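Local atomic coordinates of arylalkylamine N-Acetyltransferase 2 (Aedes aegypti, PDB entry 4FD5), a protein that probably transfers acyl groups from acyl-CoA to arylalkylamines such as dopamine and serotonin, acting as a GNAT-family N-acyltransferase. Residues H25-F30 with L51-S56; V40-T43 with G48-L51; L57-D62 with E132-S137; F109-E114 with T194-E199. All blocks are in the same frame, centred on the assembly; numbering follows the deposited sequence.

Contact 1: H25-F30 with L51-S56; sequences HLRQTF and LLEQHS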
loop_
_atom_site.group_PDB
_atom_site.type_symbol
_atom_site.label_atom_id
_atom_site.label_comp_id
_atom_site.label_asym_id
_atom_site.label_seq_id
_atom_site.Cartn_x
_atom_site.Cartn_y
_atom_site.Cartn_z
ATOM N N HIS A 25 5.895 -5.045 13.111
ATOM C CA HIS A 25 4.459 -4.722 13.169
ATOM C C HIS A 25 3.800 -5.327 11.937
ATOM O O HIS A 25 2.765 -6.006 12.046
ATOM C CB HIS A 25 4.221 -3.204 13.261
ATOM C CG HIS A 25 2.852 -2.751 12.810
ATOM N ND1 HIS A 25 1.757 -2.696 13.653
ATOM C CD2 HIS A 25 2.411 -2.312 11.605
ATOM C CE1 HIS A 25 0.702 -2.249 12.980
ATOM N NE2 HIS A 25 1.074 -2.009 11.738
ATOM N N LEU A 26 4.421 -5.137 10.771
ATOM C CA LEU A 26 3.797 -5.631 9.543
ATOM C C LEU A 26 3.705 -7.162 9.597
ATOM O O LEU A 26 2.639 -7.743 9.332
ATOM C CB LEU A 26 4.528 -5.118 8.291
ATOM C CG LEU A 26 4.470 -3.588 8.119
ATOM C CD1 LEU A 26 5.347 -3.090 6.969
ATOM C CD2 LEU A 26 3.021 -3.104 7.931
ATOM N N ARG A 27 4.792 -7.812 10.019
ATOM C CA ARG A 27 4.800 -9.266 10.054
ATOM C C ARG A 27 3.670 -9.749 10.916
ATOM O O ARG A 27 3.065 -10.781 10.634
ATOM C CB ARG A 27 6.090 -9.798 10.664
ATOM C CG ARG A 27 7.283 -9.677 9.783
ATOM C CD ARG A 27 8.429 -10.523 10.341
ATOM N NE ARG A 27 9.676 -10.194 9.669
ATOM C CZ ARG A 27 10.586 -9.352 10.152
ATOM N NH1 ARG A 27 10.403 -8.760 11.331
ATOM N NH2 ARG A 27 11.692 -9.106 9.459
ATOM N N GLN A 28 3.392 -9.005 11.980
ATOM C CA GLN A 28 2.491 -9.527 12.986
ATOM C C GLN A 28 1.072 -9.164 12.646
ATOM O O GLN A 28 0.143 -9.892 13.008
ATOM C CB GLN A 28 2.842 -9.007 14.378
ATOM C CG GLN A 28 4.135 -9.569 14.944
ATOM C CD GLN A 28 4.057 -11.058 15.226
ATOM O OE1 GLN A 28 2.983 -11.597 15.520
ATOM N NE2 GLN A 28 5.196 -11.733 15.133
ATOM N N THR A 29 0.884 -8.050 11.942
ATOM C CA THR A 29 -0.478 -7.532 11.890
ATOM C C THR A 29 -1.018 -7.371 10.490
ATOM O O THR A 29 -2.239 -7.325 10.295
ATOM C CB THR A 29 -0.642 -6.179 12.644
ATOM O OG1 THR A 29 0.036 -5.142 11.931
ATOM C CG2 THR A 29 -0.098 -6.257 14.049
ATOM N N PHE A 30 -0.119 -7.297 9.515
ATOM C CA PHE A 30 -0.522 -6.837 8.202
ATOM C C PHE A 30 -0.342 -7.840 7.077
ATOM O O PHE A 30 -1.283 -8.131 6.361
ATOM C CB PHE A 30 0.187 -5.534 7.832
ATOM C CG PHE A 30 -0.209 -5.010 6.488
ATOM C CD1 PHE A 30 -1.382 -4.276 6.336
ATOM C CD2 PHE A 30 0.569 -5.268 5.370
ATOM C CE1 PHE A 30 -1.763 -3.800 5.103
ATOM C CE2 PHE A 30 0.193 -4.787 4.127
ATOM C CZ PHE A 30 -0.981 -4.053 3.990
ATOM N N LEU A 51 10.556 -10.950 0.085
ATOM C CA LEU A 51 10.261 -9.937 -0.923
ATOM C C LEU A 51 9.386 -8.816 -0.356
ATOM O O LEU A 51 9.630 -7.643 -0.625
ATOM C CB LEU A 51 9.600 -10.565 -2.156
ATOM C CG LEU A 51 10.423 -11.635 -2.876
ATOM C CD1 LEU A 51 9.644 -12.192 -4.055
ATOM C CD2 LEU A 51 11.760 -11.080 -3.340
ATOM N N LEU A 52 8.377 -9.179 0.427
ATOM C CA LEU A 52 7.540 -8.173 1.071
ATOM C C LEU A 52 8.365 -7.242 1.937
ATOM O O LEU A 52 8.171 -6.020 1.921
ATOM C CB LEU A 52 6.470 -8.826 1.948
ATOM C CG LEU A 52 5.399 -9.688 1.283
ATOM C CD1 LEU A 52 4.423 -10.201 2.345
ATOM C CD2 LEU A 52 4.666 -8.899 0.193
ATOM N N GLU A 53 9.281 -7.818 2.708
ATOM C CA GLU A 53 10.102 -7.032 3.620
ATOM C C GLU A 53 11.134 -6.192 2.884
ATOM O O GLU A 53 11.367 -5.047 3.249
ATOM C CB GLU A 53 10.755 -7.948 4.654
ATOM C CG GLU A 53 9.739 -8.549 5.613
ATOM C CD GLU A 53 10.287 -9.704 6.420
ATOM O OE1 GLU A 53 11.498 -9.710 6.717
ATOM O OE2 GLU A 53 9.505 -10.618 6.753
ATOM N N GLN A 54 11.734 -6.749 1.836
ATOM C CA GLN A 54 12.637 -5.981 0.975
ATOM C C GLN A 54 11.924 -4.746 0.402
ATOM O O GLN A 54 12.474 -3.629 0.390
ATOM C CB GLN A 54 13.150 -6.879 -0.156
ATOM C CG GLN A 54 14.014 -6.196 -1.189
ATOM C CD GLN A 54 14.452 -7.170 -2.271
ATOM O OE1 GLN A 54 15.440 -7.887 -2.113
ATOM N NE2 GLN A 54 13.695 -7.222 -3.363
ATOM N N HIS A 55 10.694 -4.952 -0.073
ATOM C CA HIS A 55 9.911 -3.866 -0.652
ATOM C C HIS A 55 9.559 -2.805 0.393
ATOM O O HIS A 55 9.720 -1.608 0.135
ATOM C CB HIS A 55 8.640 -4.404 -1.339
ATOM C CG HIS A 55 7.900 -3.380 -2.153
ATOM N ND1 HIS A 55 6.565 -3.509 -2.473
ATOM C CD2 HIS A 55 8.310 -2.218 -2.720
ATOM C CE1 HIS A 55 6.180 -2.467 -3.194
ATOM N NE2 HIS A 55 7.219 -1.669 -3.358
ATOM N N SER A 56 9.097 -3.246 1.562
ATOM C CA SER A 56 8.775 -2.319 2.647
ATOM C C SER A 56 9.983 -1.525 3.123
ATOM O O SER A 56 9.866 -0.346 3.420
ATOM C CB SER A 56 8.095 -3.023 3.813
ATOM O OG SER A 56 6.891 -3.635 3.376
#
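Arg-27 and Glu-53 join two helices of the GNAT fold, 19-29 and 50-60, through a salt bridge in which each carboxylate oxygen takes its own guanidinium nitrogen. Arg-27 NH2 gives the shorter bond, 2.8 Å to Glu-53 OE1, while Arg-27 NE reaches Glu-53 OE2 at 3.0 Å in a weak one. Despite the two-point grip the flat groups do not share a plane: guanidinium and carboxylate stand 85° apart, and NH2 meets OE1 from above the carboxylate. The arginine chain runs extended from CG to NE, which carries its head across to the neighbouring helix. Both charged groups have second partners, since Arg-27 NH1 pairs with Glu-24 and Glu-53 OE2 also accepts from the backbone N of His-49, so the bridge ties in the residue that precedes helix 50-60.

The apolar part is slighter and more deeply buried. Leu-26 turns toward helix 50-60 and shares its surroundings with Ser-56, both side chains also lying against Phe-31 of a loop and against Leu-80 and Ile-135 of the sheet. Across the helices the leucine touches through one branch alone, CD1, which lies 3.9 Å from Ser-56 OG and 4.2 Å from Ser-56 CB.

Contact 2: V40-T43 with G48-L51; sequences VNLT and GHPL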
loop_
_atom_site.group_PDB
_atom_site.type_symbol
_atom_site.label_atom_id
_atom_site.label_comp_id
_atom_site.label_asym_id
_atom_site.label_seq_id
_atom_site.Cartn_x
_atom_site.Cartn_y
_atom_site.Cartn_z
ATOM N N VAL A 40 -3.562 -15.930 -1.901
ATOM C CA VAL A 40 -2.607 -16.867 -2.497
ATOM C C VAL A 40 -1.647 -17.496 -1.490
ATOM O O VAL A 40 -0.599 -18.042 -1.868
ATOM C CB VAL A 40 -1.843 -16.240 -3.673
ATOM C CG1 VAL A 40 -2.812 -15.907 -4.814
ATOM C CG2 VAL A 40 -1.075 -15.010 -3.216
ATOM N N ASN A 41 -2.013 -17.422 -0.213
ATOM C CA ASN A 41 -1.236 -18.048 0.848
ATOM C C ASN A 41 0.229 -17.638 0.798
ATOM O O ASN A 41 1.129 -18.468 0.920
ATOM C CB ASN A 41 -1.366 -19.573 0.762
ATOM C CG ASN A 41 -2.806 -20.034 0.842
ATOM O OD1 ASN A 41 -3.437 -19.935 1.893
ATOM N ND2 ASN A 41 -3.338 -20.532 -0.270
ATOM N N LEU A 42 0.466 -16.343 0.631
ATOM C CA LEU A 42 1.823 -15.845 0.458
ATOM C C LEU A 42 2.669 -16.069 1.699
ATOM O O LEU A 42 3.851 -16.410 1.608
ATOM C CB LEU A 42 1.798 -14.362 0.093
ATOM C CG LEU A 42 3.131 -13.730 -0.298
ATOM C CD1 LEU A 42 3.680 -14.371 -1.553
ATOM C CD2 LEU A 42 2.948 -12.240 -0.518
ATOM N N THR A 43 2.059 -15.893 2.863
ATOM C CA THR A 43 2.782 -16.022 4.117
ATOM C C THR A 43 1.816 -16.392 5.235
ATOM O O THR A 43 0.639 -16.653 4.991
ATOM C CB THR A 43 3.587 -14.731 4.447
ATOM O OG1 THR A 43 4.246 -14.863 5.715
ATOM C CG2 THR A 43 2.676 -13.508 4.456
ATOM N N GLY A 48 6.311 -13.290 7.988
ATOM C CA GLY A 48 6.948 -12.377 7.060
ATOM C C GLY A 48 7.249 -13.018 5.720
ATOM O O GLY A 48 6.775 -14.107 5.404
ATOM N N HIS A 49 8.054 -12.332 4.920
ATOM C CA HIS A 49 8.353 -12.794 3.582
ATOM C C HIS A 49 9.511 -11.957 3.063
ATOM O O HIS A 49 9.501 -10.741 3.189
ATOM C CB HIS A 49 7.109 -12.596 2.714
ATOM C CG HIS A 49 7.212 -13.203 1.358
ATOM N ND1 HIS A 49 7.871 -12.587 0.317
ATOM C CD2 HIS A 49 6.725 -14.367 0.864
ATOM C CE1 HIS A 49 7.801 -13.352 -0.757
ATOM N NE2 HIS A 49 7.107 -14.437 -0.452
ATOM N N PRO A 50 10.530 -12.600 2.475
ATOM C CA PRO A 50 11.703 -11.805 2.089
ATOM C C PRO A 50 11.403 -10.692 1.082
ATOM O O PRO A 50 11.951 -9.592 1.231
ATOM C CB PRO A 50 12.643 -12.844 1.476
ATOM C CG PRO A 50 12.227 -14.139 2.120
ATOM C CD PRO A 50 10.742 -14.046 2.277
ATOM N N LEU A 51 10.556 -10.950 0.085
ATOM C CA LEU A 51 10.261 -9.937 -0.923
ATOM C C LEU A 51 9.386 -8.816 -0.356
ATOM O O LEU A 51 9.630 -7.643 -0.625
ATOM C CB LEU A 51 9.600 -10.565 -2.156
ATOM C CG LEU A 51 10.423 -11.635 -2.876
ATOM C CD1 LEU A 51 9.644 -12.192 -4.055
ATOM C CD2 LEU A 51 11.760 -11.080 -3.340
#
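The backbones come nearest at Thr-43 and Gly-48, whose CA atoms are 6.3 Å apart where the loop after helix 35-39 turns back to start helix 50-60. Two helix-end motifs frame the contact: Asn-41, with positive phi, is the C-prime residue of a Schellman motif closing helix 35-39, and His-49 is the N-cap of helix 50-60.

Thr-43 closes the loop by donating from OG1 to Gly-48 O at 2.7 Å, a short bond that arrives from above the carbonyl plane, 35° out of it. The hydroxyl lies anti to the threonine's own N (chi1 178°), which directs it across the turn.

His-49 works in several directions. Its ND1 accepts a weak capping bond from Leu-51 N at 3.2 Å, and NE2 is hydrogen-bonded to Asp-102 OD2, so both ring nitrogens have partners, which should restrain the rotation of the imidazole. Pro-50 CD lies over one ring face, toward its rim. Leu-42, which also packs on Ser-104 and Phe-105 of helix 103-116, crosses the histidine side chain at about a right angle; its CG lies 3.8 Å from His-49 CD2, and its CD1 approaches obliquely to 3.6 Å from His-49 NE2.

Contact 3: L57-D62 with E132-S137; sequences LSTLKD and EIRILS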
loop_
_atom_site.group_PDB
_atom_site.type_symbol
_atom_site.label_atom_id
_atom_site.label_comp_id
_atom_site.label_asym_id
_atom_site.label_seq_id
_atom_site.Cartn_x
_atom_site.Cartn_y
_atom_site.Cartn_z
ATOM N N LEU A 57 11.144 -2.167 3.194
ATOM C CA LEU A 57 12.343 -1.433 3.601
ATOM C C LEU A 57 12.712 -0.385 2.559
ATOM O O LEU A 57 13.001 0.766 2.896
ATOM C CB LEU A 57 13.498 -2.393 3.872
ATOM C CG LEU A 57 14.797 -1.750 4.358
ATOM C CD1 LEU A 57 14.583 -0.983 5.653
ATOM C CD2 LEU A 57 15.827 -2.861 4.548
ATOM N N SER A 58 12.684 -0.775 1.286
ATOM C CA SER A 58 12.942 0.190 0.225
ATOM C C SER A 58 11.984 1.380 0.323
ATOM O O SER A 58 12.389 2.539 0.210
ATOM C CB SER A 58 12.824 -0.469 -1.148
ATOM O OG SER A 58 13.310 0.407 -2.151
ATOM N N THR A 59 10.711 1.083 0.559
ATOM C CA THR A 59 9.722 2.145 0.701
ATOM C C THR A 59 10.039 3.073 1.885
ATOM O O THR A 59 10.018 4.304 1.745
ATOM C CB THR A 59 8.324 1.546 0.854
ATOM O OG1 THR A 59 7.975 0.902 -0.378
ATOM C CG2 THR A 59 7.286 2.655 1.174
ATOM N N LEU A 60 10.334 2.470 3.036
ATOM C CA LEU A 60 10.674 3.213 4.237
ATOM C C LEU A 60 11.803 4.200 3.972
ATOM O O LEU A 60 11.769 5.326 4.454
ATOM C CB LEU A 60 11.058 2.273 5.388
ATOM C CG LEU A 60 9.873 1.592 6.084
ATOM C CD1 LEU A 60 10.310 0.443 7.001
ATOM C CD2 LEU A 60 9.067 2.621 6.862
ATOM N N LYS A 61 12.793 3.784 3.189
ATOM C CA LYS A 61 13.928 4.676 2.932
ATOM C C LYS A 61 13.616 5.933 2.112
ATOM O O LYS A 61 14.452 6.846 2.022
ATOM C CB LYS A 61 15.078 3.890 2.319
ATOM C CG LYS A 61 15.698 2.949 3.324
ATOM C CD LYS A 61 16.613 1.931 2.668
ATOM C CE LYS A 61 17.208 1.018 3.723
ATOM N NZ LYS A 61 18.097 -0.028 3.154
ATOM N N ASP A 62 12.417 6.009 1.534
ATOM C CA ASP A 62 11.972 7.252 0.888
ATOM C C ASP A 62 11.684 8.372 1.897
ATOM O O ASP A 62 11.458 9.524 1.508
ATOM C CB ASP A 62 10.733 7.028 0.009
ATOM C CG ASP A 62 11.056 6.377 -1.327
ATOM O OD1 ASP A 62 12.252 6.317 -1.721
ATOM O OD2 ASP A 62 10.103 5.924 -1.997
ATOM N N GLU A 132 2.811 7.963 -3.217
ATOM C CA GLU A 132 2.046 6.714 -3.208
ATOM C C GLU A 132 1.884 6.101 -1.816
ATOM O O GLU A 132 2.872 5.775 -1.148
ATOM C CB GLU A 132 2.676 5.683 -4.168
ATOM C CG GLU A 132 1.806 4.443 -4.365
ATOM C CD GLU A 132 2.465 3.379 -5.233
ATOM O OE1 GLU A 132 3.722 3.342 -5.329
ATOM O OE2 GLU A 132 1.708 2.560 -5.807
ATOM N N ILE A 133 0.634 5.918 -1.391
ATOM C CA ILE A 133 0.350 5.233 -0.135
ATOM C C ILE A 133 0.375 3.743 -0.452
ATOM O O ILE A 133 -0.429 3.256 -1.247
ATOM C CB ILE A 133 -1.034 5.616 0.426
ATOM C CG1 ILE A 133 -1.132 7.112 0.682
ATOM C CG2 ILE A 133 -1.323 4.868 1.733
ATOM C CD1 ILE A 133 -2.570 7.629 0.650
ATOM N N ARG A 134 1.308 3.016 0.153
ATOM C CA ARG A 134 1.509 1.613 -0.188
ATOM C C ARG A 134 0.931 0.653 0.829
ATOM O O ARG A 134 0.356 -0.377 0.450
ATOM C CB ARG A 134 2.992 1.322 -0.407
ATOM C CG ARG A 134 3.514 2.100 -1.590
ATOM C CD ARG A 134 4.981 1.792 -1.911
ATOM N NE ARG A 134 5.331 2.504 -3.134
ATOM C CZ ARG A 134 6.560 2.855 -3.500
ATOM N NH1 ARG A 134 7.611 2.540 -2.750
ATOM N NH2 ARG A 134 6.728 3.524 -4.637
ATOM N N ILE A 135 1.127 0.963 2.111
ATOM C CA ILE A 135 0.538 0.150 3.167
ATOM C C ILE A 135 -0.146 1.051 4.179
ATOM O O ILE A 135 0.419 2.065 4.572
ATOM C CB ILE A 135 1.607 -0.674 3.920
ATOM C CG1 ILE A 135 2.144 -1.778 3.008
ATOM C CG2 ILE A 135 1.025 -1.261 5.200
ATOM C CD1 ILE A 135 3.156 -2.689 3.694
ATOM N N LEU A 136 -1.360 0.687 4.592
ATOM C CA LEU A 136 -2.034 1.354 5.704
ATOM C C LEU A 136 -2.435 0.257 6.677
ATOM O O LEU A 136 -3.204 -0.649 6.319
ATOM C CB LEU A 136 -3.273 2.113 5.202
ATOM C CG LEU A 136 -4.166 2.776 6.254
ATOM C CD1 LEU A 136 -3.392 3.826 7.040
ATOM C CD2 LEU A 136 -5.364 3.388 5.562
ATOM N N SER A 137 -1.910 0.334 7.895
ATOM C CA SER A 137 -2.018 -0.778 8.846
ATOM C C SER A 137 -2.233 -0.236 10.256
ATOM O O SER A 137 -1.542 0.693 10.666
ATOM C CB SER A 137 -0.718 -1.607 8.809
ATOM O OG SER A 137 -0.768 -2.658 9.759
HETATM O O HOH W 1 10.071 3.775 -3.424
#
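Arg-134 reaches from strand 129-138 to helix 50-60 and donates from NH1 to Thr-59 OG1, a fairly straight hydrogen bond of 2.9 Å with an N-H...O angle of 157°. The hydroxyl lies at the guanidinium edge, only 5° out of its plane. Thr-59 OG1 sits beside its own backbone N (chi1 -67°) and is also hydrogen-bonded to His-55 O, one helical turn back, which helps to hold it in place for the arginine. Methyl CG2 of the threonine adds a light van der Waals contact with Arg-134 CD at 3.9 Å.

Charge interactions surround the same group. Within the strand, Arg-134 grips Glu-132 side-on, NE at 2.8 Å and NH2 at 3.1 Å from the single oxygen OE1, a salt bridge that should restrain rotation of the guanidinium. Asp-62 lies farther off: its OD2 is 4.3 Å from Arg-134 NH1 and well out of the guanidinium plane, a purely electrostatic pairing. A water links them, accepting from Arg-134 NH1 at 2.8 Å and donating to Asp-62 OD2, which also accepts from Ile-83 N.

Arg-134 and Ile-135 form a classic beta bulge opposite Leu-80, at the centre of the GNAT sheet. Strand 129-138 here lies between strands 75-85 and 166-171, with helix 50-60 packed across one sheet face and helix 147-161 against Ile-133 and Leu-136.

Contact 4: F109-E114 with T194-E199; sequences FKLLYE and TDYLDE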
loop_
_atom_site.group_PDB
_atom_site.type_symbol
_atom_site.label_atom_id
_atom_site.label_comp_id
_atom_site.label_asym_id
_atom_site.label_seq_id
_atom_site.Cartn_x
_atom_site.Cartn_y
_atom_site.Cartn_z
ATOM N N PHE A 109 2.127 -9.174 -8.153
ATOM C CA PHE A 109 2.883 -8.187 -8.919
ATOM C C PHE A 109 2.246 -7.969 -10.296
ATOM O O PHE A 109 2.043 -6.836 -10.733
ATOM C CB PHE A 109 4.347 -8.629 -9.068
ATOM C CG PHE A 109 5.235 -7.603 -9.742
ATOM C CD1 PHE A 109 6.101 -6.809 -8.994
ATOM C CD2 PHE A 109 5.198 -7.428 -11.117
ATOM C CE1 PHE A 109 6.917 -5.863 -9.612
ATOM C CE2 PHE A 109 6.009 -6.484 -11.740
ATOM C CZ PHE A 109 6.865 -5.702 -10.986
ATOM N N LYS A 110 1.930 -9.069 -10.969
ATOM C CA LYS A 110 1.334 -9.033 -12.292
ATOM C C LYS A 110 0.008 -8.284 -12.319
ATOM O O LYS A 110 -0.206 -7.440 -13.191
ATOM C CB LYS A 110 1.158 -10.454 -12.832
ATOM C CG LYS A 110 0.672 -10.534 -14.265
ATOM C CD LYS A 110 0.713 -11.985 -14.768
ATOM C CE LYS A 110 -0.358 -12.251 -15.823
ATOM N NZ LYS A 110 -0.134 -11.514 -17.101
ATOM N N LEU A 111 -0.886 -8.577 -11.372
ATOM C CA LEU A 111 -2.164 -7.865 -11.368
ATOM C C LEU A 111 -1.945 -6.359 -11.207
ATOM O O LEU A 111 -2.531 -5.539 -11.940
ATOM C CB LEU A 111 -3.079 -8.383 -10.268
ATOM C CG LEU A 111 -4.360 -7.570 -10.045
ATOM C CD1 LEU A 111 -5.242 -7.507 -11.309
ATOM C CD2 LEU A 111 -5.124 -8.144 -8.864
ATOM N N LEU A 112 -1.090 -5.989 -10.257
ATOM C CA LEU A 112 -0.891 -4.552 -10.017
ATOM C C LEU A 112 -0.231 -3.853 -11.219
ATOM O O LEU A 112 -0.634 -2.747 -11.619
ATOM C CB LEU A 112 -0.102 -4.326 -8.729
ATOM C CG LEU A 112 -0.754 -4.902 -7.477
ATOM C CD1 LEU A 112 0.261 -4.959 -6.352
ATOM C CD2 LEU A 112 -1.973 -4.075 -7.087
ATOM N N TYR A 113 0.760 -4.504 -11.819
ATOM C CA TYR A 113 1.389 -3.977 -13.040
ATOM C C TYR A 113 0.381 -3.770 -14.180
ATOM O O TYR A 113 0.299 -2.700 -14.806
ATOM C CB TYR A 113 2.508 -4.929 -13.470
ATOM C CG TYR A 113 3.106 -4.601 -14.815
ATOM C CD1 TYR A 113 4.051 -3.590 -14.949
ATOM C CD2 TYR A 113 2.728 -5.310 -15.951
ATOM C CE1 TYR A 113 4.594 -3.290 -16.175
ATOM C CE2 TYR A 113 3.264 -5.014 -17.181
ATOM C CZ TYR A 113 4.196 -4.002 -17.286
ATOM O OH TYR A 113 4.730 -3.710 -18.521
ATOM N N GLU A 114 -0.402 -4.807 -14.430
ATOM C CA GLU A 114 -1.402 -4.769 -15.483
ATOM C C GLU A 114 -2.399 -3.649 -15.278
ATOM O O GLU A 114 -2.737 -2.936 -16.223
ATOM C CB GLU A 114 -2.166 -6.074 -15.528
ATOM C CG GLU A 114 -1.374 -7.230 -16.027
ATOM C CD GLU A 114 -2.231 -8.471 -16.074
ATOM O OE1 GLU A 114 -3.043 -8.666 -15.135
ATOM O OE2 GLU A 114 -2.112 -9.226 -17.055
ATOM N N THR A 194 -13.598 -11.382 -8.685
ATOM C CA THR A 194 -14.326 -12.518 -9.242
ATOM C C THR A 194 -14.267 -12.553 -10.763
ATOM O O THR A 194 -14.619 -13.564 -11.373
ATOM C CB THR A 194 -15.794 -12.560 -8.783
ATOM O OG1 THR A 194 -16.407 -11.288 -9.011
ATOM C CG2 THR A 194 -15.883 -12.904 -7.306
ATOM N N ASP A 195 -13.821 -11.460 -11.379
ATOM C CA ASP A 195 -13.759 -11.374 -12.839
ATOM C C ASP A 195 -12.342 -11.567 -13.370
ATOM O O ASP A 195 -12.120 -11.528 -14.576
ATOM C CB ASP A 195 -14.281 -10.017 -13.331
ATOM C CG ASP A 195 -15.729 -9.762 -12.954
ATOM O OD1 ASP A 195 -16.516 -10.726 -12.824
ATOM O OD2 ASP A 195 -16.079 -8.578 -12.789
ATOM N N TYR A 196 -11.379 -11.757 -12.472
ATOM C CA TYR A 196 -9.982 -11.844 -12.882
ATOM C C TYR A 196 -9.542 -13.309 -12.892
ATOM O O TYR A 196 -9.260 -13.878 -11.837
ATOM C CB TYR A 196 -9.120 -11.000 -11.935
ATOM C CG TYR A 196 -7.652 -10.940 -12.293
ATOM C CD1 TYR A 196 -7.236 -10.428 -13.511
ATOM C CD2 TYR A 196 -6.677 -11.392 -11.401
ATOM C CE1 TYR A 196 -5.898 -10.370 -13.842
ATOM C CE2 TYR A 196 -5.330 -11.328 -11.719
ATOM C CZ TYR A 196 -4.946 -10.820 -12.942
ATOM O OH TYR A 196 -3.615 -10.752 -13.279
ATOM N N LEU A 197 -9.495 -13.903 -14.089
ATOM C CA LEU A 197 -9.276 -15.352 -14.266
ATOM C C LEU A 197 -8.013 -15.681 -15.084
ATOM O O LEU A 197 -7.602 -14.897 -15.939
ATOM C CB LEU A 197 -10.504 -15.984 -14.943
ATOM C CG LEU A 197 -11.893 -15.500 -14.508
ATOM C CD1 LEU A 197 -12.986 -16.169 -15.347
ATOM C CD2 LEU A 197 -12.151 -15.732 -13.020
ATOM N N ASP A 198 -7.414 -16.850 -14.839
ATOM C CA ASP A 198 -6.187 -17.266 -15.545
ATOM C C ASP A 198 -6.454 -17.832 -16.941
ATOM O O ASP A 198 -7.606 -17.920 -17.361
ATOM C CB ASP A 198 -5.396 -18.289 -14.721
ATOM C CG ASP A 198 -6.258 -19.433 -14.208
ATOM O OD1 ASP A 198 -7.355 -19.678 -14.757
ATOM O OD2 ASP A 198 -5.824 -20.101 -13.240
ATOM N N GLU A 199 -5.383 -18.211 -17.649
ATOM C CA GLU A 199 -5.508 -18.779 -18.997
ATOM C C GLU A 199 -6.130 -20.171 -18.970
ATOM O O GLU A 199 -6.333 -20.783 -20.019
ATOM C CB GLU A 199 -4.165 -18.809 -19.737
ATOM C CG GLU A 199 -3.758 -17.459 -20.319
ATOM C CD GLU A 199 -2.435 -17.499 -21.071
ATOM O OE1 GLU A 199 -1.671 -18.471 -20.900
ATOM O OE2 GLU A 199 -2.150 -16.547 -21.832
#
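Tyr-196 projects from the loop between strands 186-192 and 213-220 onto helix 103-116, where Leu-111 and Glu-114 receive its ring and hydroxyl. The tight part is the leucine under the ring. Leu-111 CD1 lies over the centre of one face, 3.8 Å from the ring centroid of Tyr-196, a CH-pi contact. The two side chains slide past each other in opposite directions, and Leu-111 CB comes close to the phenol end as well, 3.9 Å from Tyr-196 OH. With CG anti to the backbone N (chi1 171°), the leucine extends toward the loop and brings CD1 beneath the aromatic face. Phe-205 touches both Leu-111 and Tyr-196, and Leu-214 of strand 213-220 packs on the leucine, which is buried.

The polar side is looser and lies nearer the surface. There Tyr-196 OH donates to Glu-114 OE1 at 2.9 Å, reaching the syn side of the carboxylate at 34° from its plane. Carboxylate and ring are steeply inclined, 77° apart. Lys-110, one turn earlier on the helix, forms a salt bridge from NZ to Glu-114 OE2 at 3.0 Å, while its CE makes just a distant contact of 4.4 Å with Tyr-196 OH.

Each carboxylate oxygen thus has its own donor, a phenol on OE1 and an ammonium on OE2. This pairing would be expected to favour the ionised form of Glu-114, and it fixes the phenol end of the ring while the leucine supports its face.

In the fold
Contacts 1, 2 and 3 follow helix 50-60 from its N-cap to its C-terminal part, all within the GNAT fold. Contacts 1 and 2 share Leu-51, with centres 9 Å apart; the centre of contact 3 is about 10 Å from that of contact 1 and 17 Å from that of contact 2. A probable His-25 to Ser-137 hydrogen bond links helix 19-29 to strand 129-138; contacts 1 and 3 join both to helix 50-60. Contact 4 stands apart, its centre 18 Å from that of contact 2 and 22 to 23 Å from the others, although helix 103-116 also packs against residues of contacts 1 and 2. Along the chain the segments of contacts 3 and 4 alternate, and contact 4 brings late loop 194-199 back onto helix 103-116.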